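Local coordinates for protein hydrazine synthase beta subunit (Candidatus Kuenenia stuttgartiensis, PDB 5C2V) that forms part of the hydrazine synthase complex, which condenses nitric oxide with ammonium to make hydrazine, and may modulate transport of the hydroxylamine intermediate between active sites, at residues V241-L246 with E297-R302. Numbering follows the deposited sequence.
Sequences VARLPL and ELDYLR. With BET (trimethyl glycine), chain R.
Arg243, on strand 241-245, extends across helix 295-301, over the side that carries Asp299 and Arg302, while Arg302 puts NE over one face of the Arg243 guanidinium, toward its rim, with the two guanidinium planes 70° apart. The Arg243 chain bends at chi3 (-75°), bringing its guanidinium to both Asp299 and the bound trimethyl glycine. NH2 of Arg243 donates to OD1 of Asp299 over 3.1 Å in a nearly straight hydrogen bond (167°) that is also a salt bridge. The acceptor lies close to the guanidinium plane, yet the donor stands above the carboxylate plane, the groups being almost perpendicular. A water also links this pair, accepting from the Arg243 backbone N and donating to Asp299 OD1.

Arg243 NH2 also donates to OXT of trimethyl glycine (2.9 Å), and Arg243 NH1 adds weak bonds to both ligand oxygens. NH2 of Arg302 comes within 3.2 Å of Arg243 NH1, two donors without a hydrogen bond. The ligand carboxylate and Glu188, the salt-bridge partner of Arg302, probably offset the charge; Glu188 and His187, whose carbonyl accepts from Arg243 NH1, complete the pocket with the two arginines. CB and CG of Arg302 lie against O of Arg243, with CG of Arg302 also on CB of Arg243 (3.7 Å).

Apolar packing joins CD1 of Leu298 to CB of Ala242 at 3.7 Å and CD2 of Leu298 to CD2 of Leu244 at 4.3 Å. Pro245 rests its ring against the carbonyl oxygens of Leu301 and Arg302. The axes of strand and helix come within 7.3 Å, near-parallel. Strand 241-245 is an outermost strand of its four-stranded propeller blade, paired antiparallel with strand 226-234. Helix 295-301 belongs to the insertion between strands 277-282 and 312-317 of the next blade, where helix 283-291 touches both Leu244 and Leu301.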
loop_
_atom_site.group_PDB
_atom_site.type_symbol
_atom_site.label_atom_id
_atom_site.label_comp_id
_atom_site.label_asym_id
_atom_site.label_seq_id
_atom_site.Cartn_x
_atom_site.Cartn_y
_atom_site.Cartn_z
ATOM N N VAL B 241 -29.980 12.033 -21.295
ATOM C CA VAL B 241 -30.581 10.711 -21.377
ATOM C C VAL B 241 -29.701 9.750 -20.593
ATOM O O VAL B 241 -28.586 9.435 -21.012
ATOM C CB VAL B 241 -30.726 10.230 -22.832
ATOM C CG1 VAL B 241 -31.332 8.835 -22.875
ATOM C CG2 VAL B 241 -31.572 11.209 -23.633
ATOM N N ALA B 242 -30.199 9.280 -19.455
ATOM C CA ALA B 242 -29.375 8.483 -18.557
ATOM C C ALA B 242 -29.816 7.029 -18.527
ATOM O O ALA B 242 -30.868 6.702 -17.987
ATOM C CB ALA B 242 -29.407 9.071 -17.153
ATOM N N ARG B 243 -28.988 6.159 -19.093
ATOM C CA ARG B 243 -29.255 4.729 -19.078
ATOM C C ARG B 243 -28.626 4.112 -17.836
ATOM O O ARG B 243 -27.409 4.149 -17.665
ATOM C CB ARG B 243 -28.715 4.069 -20.349
ATOM C CG ARG B 243 -29.315 4.626 -21.632
ATOM C CD ARG B 243 -28.492 4.241 -22.853
ATOM N NE ARG B 243 -27.253 5.010 -22.943
ATOM C CZ ARG B 243 -26.273 4.752 -23.804
ATOM N NH1 ARG B 243 -26.380 3.738 -24.651
ATOM N NH2 ARG B 243 -25.183 5.507 -23.814
ATOM N N LEU B 244 -29.459 3.552 -16.964
ATOM C CA LEU B 244 -28.978 3.036 -15.688
ATOM C C LEU B 244 -29.277 1.548 -15.532
ATOM O O LEU B 244 -30.314 1.071 -15.984
ATOM C CB LEU B 244 -29.600 3.829 -14.535
ATOM C CG LEU B 244 -29.235 5.314 -14.480
ATOM C CD1 LEU B 244 -29.904 5.993 -13.294
ATOM C CD2 LEU B 244 -27.724 5.496 -14.424
ATOM N N PRO B 245 -28.363 0.812 -14.880
ATOM C CA PRO B 245 -28.496 -0.639 -14.706
ATOM C C PRO B 245 -29.578 -1.018 -13.700
ATOM O O PRO B 245 -29.783 -0.285 -12.737
ATOM C CB PRO B 245 -27.115 -1.051 -14.194
ATOM C CG PRO B 245 -26.624 0.154 -13.469
ATOM C CD PRO B 245 -27.125 1.326 -14.266
ATOM N N LEU B 246 -30.313 -2.092 -13.970
ATOM C CA LEU B 246 -31.151 -2.731 -12.958
ATOM C C LEU B 246 -30.521 -3.975 -12.321
ATOM O O LEU B 246 -31.106 -4.576 -11.420
ATOM C CB LEU B 246 -32.511 -3.097 -13.553
ATOM C CG LEU B 246 -33.423 -1.906 -13.845
ATOM C CD1 LEU B 246 -34.578 -2.314 -14.744
ATOM C CD2 LEU B 246 -33.935 -1.314 -12.540
ATOM N N GLU B 297 -20.049 10.321 -17.838
ATOM C CA GLU B 297 -19.985 9.559 -16.597
ATOM C C GLU B 297 -21.174 8.615 -16.459
ATOM O O GLU B 297 -21.021 7.490 -15.996
ATOM C CB GLU B 297 -19.917 10.500 -15.390
ATOM C CG GLU B 297 -19.998 9.806 -14.033
ATOM C CD GLU B 297 -18.755 8.995 -13.692
ATOM O OE1 GLU B 297 -17.777 9.027 -14.468
ATOM O OE2 GLU B 297 -18.758 8.327 -12.638
ATOM N N LEU B 298 -22.354 9.073 -16.864
ATOM C CA LEU B 298 -23.549 8.237 -16.827
ATOM C C LEU B 298 -23.443 7.087 -17.825
ATOM O O LEU B 298 -23.809 5.948 -17.520
ATOM C CB LEU B 298 -24.799 9.070 -17.112
ATOM C CG LEU B 298 -25.231 10.044 -16.014
ATOM C CD1 LEU B 298 -26.328 10.969 -16.515
ATOM C CD2 LEU B 298 -25.689 9.287 -14.776
ATOM N N ASP B 299 -22.935 7.395 -19.015
ATOM C CA ASP B 299 -22.744 6.386 -20.050
ATOM C C ASP B 299 -21.755 5.317 -19.598
ATOM O O ASP B 299 -21.902 4.144 -19.941
ATOM C CB ASP B 299 -22.266 7.030 -21.353
ATOM C CG ASP B 299 -23.355 7.834 -22.039
ATOM O OD1 ASP B 299 -24.538 7.661 -21.681
ATOM O OD2 ASP B 299 -23.025 8.637 -22.938
ATOM N N TYR B 300 -20.750 5.722 -18.829
ATOM C CA TYR B 300 -19.814 4.761 -18.257
ATOM C C TYR B 300 -20.474 3.982 -17.121
ATOM O O TYR B 300 -20.186 2.803 -16.913
ATOM C CB TYR B 300 -18.549 5.463 -17.752
ATOM C CG TYR B 300 -17.570 4.535 -17.058
ATOM C CD1 TYR B 300 -17.614 4.350 -15.681
ATOM C CD2 TYR B 300 -16.610 3.841 -17.781
ATOM C CE1 TYR B 300 -16.729 3.501 -15.045
ATOM C CE2 TYR B 300 -15.718 2.990 -17.153
ATOM C CZ TYR B 300 -15.783 2.825 -15.785
ATOM O OH TYR B 300 -14.900 1.981 -15.153
ATOM N N LEU B 301 -21.361 4.649 -16.392
ATOM C CA LEU B 301 -22.001 4.064 -15.218
ATOM C C LEU B 301 -23.112 3.090 -15.588
ATOM O O LEU B 301 -23.578 2.326 -14.740
ATOM C CB LEU B 301 -22.562 5.162 -14.312
ATOM C CG LEU B 301 -21.577 5.852 -13.366
ATOM C CD1 LEU B 301 -22.268 6.965 -12.592
ATOM C CD2 LEU B 301 -20.943 4.847 -12.417
ATOM N N ARG B 302 -23.540 3.122 -16.847
ATOM C CA ARG B 302 -24.571 2.202 -17.323
ATOM C C ARG B 302 -24.140 0.747 -17.153
ATOM O O ARG B 302 -24.956 -0.119 -16.840
ATOM C CB ARG B 302 -24.905 2.480 -18.792
ATOM C CG ARG B 302 -26.082 1.670 -19.323
ATOM C CD ARG B 302 -25.633 0.610 -20.316
ATOM N NE ARG B 302 -25.464 1.152 -21.661
ATOM C CZ ARG B 302 -24.927 0.481 -22.675
ATOM N NH1 ARG B 302 -24.498 -0.761 -22.498
ATOM N NH2 ARG B 302 -24.813 1.052 -23.866
HETATM N N BET R . -22.543 4.842 -28.956
HETATM C CA BET R . -23.629 3.880 -28.488
HETATM C C BET R . -23.879 4.066 -26.896
HETATM O O BET R . -23.511 3.080 -26.209
HETATM O OXT BET R . -24.404 5.156 -26.568
HETATM C C1 BET R . -21.867 4.298 -30.198
HETATM C C2 BET R . -21.468 5.032 -27.885
HETATM C C3 BET R . -23.154 6.175 -29.354
HETATM O O HOH W 1 -26.153 6.616 -20.006
#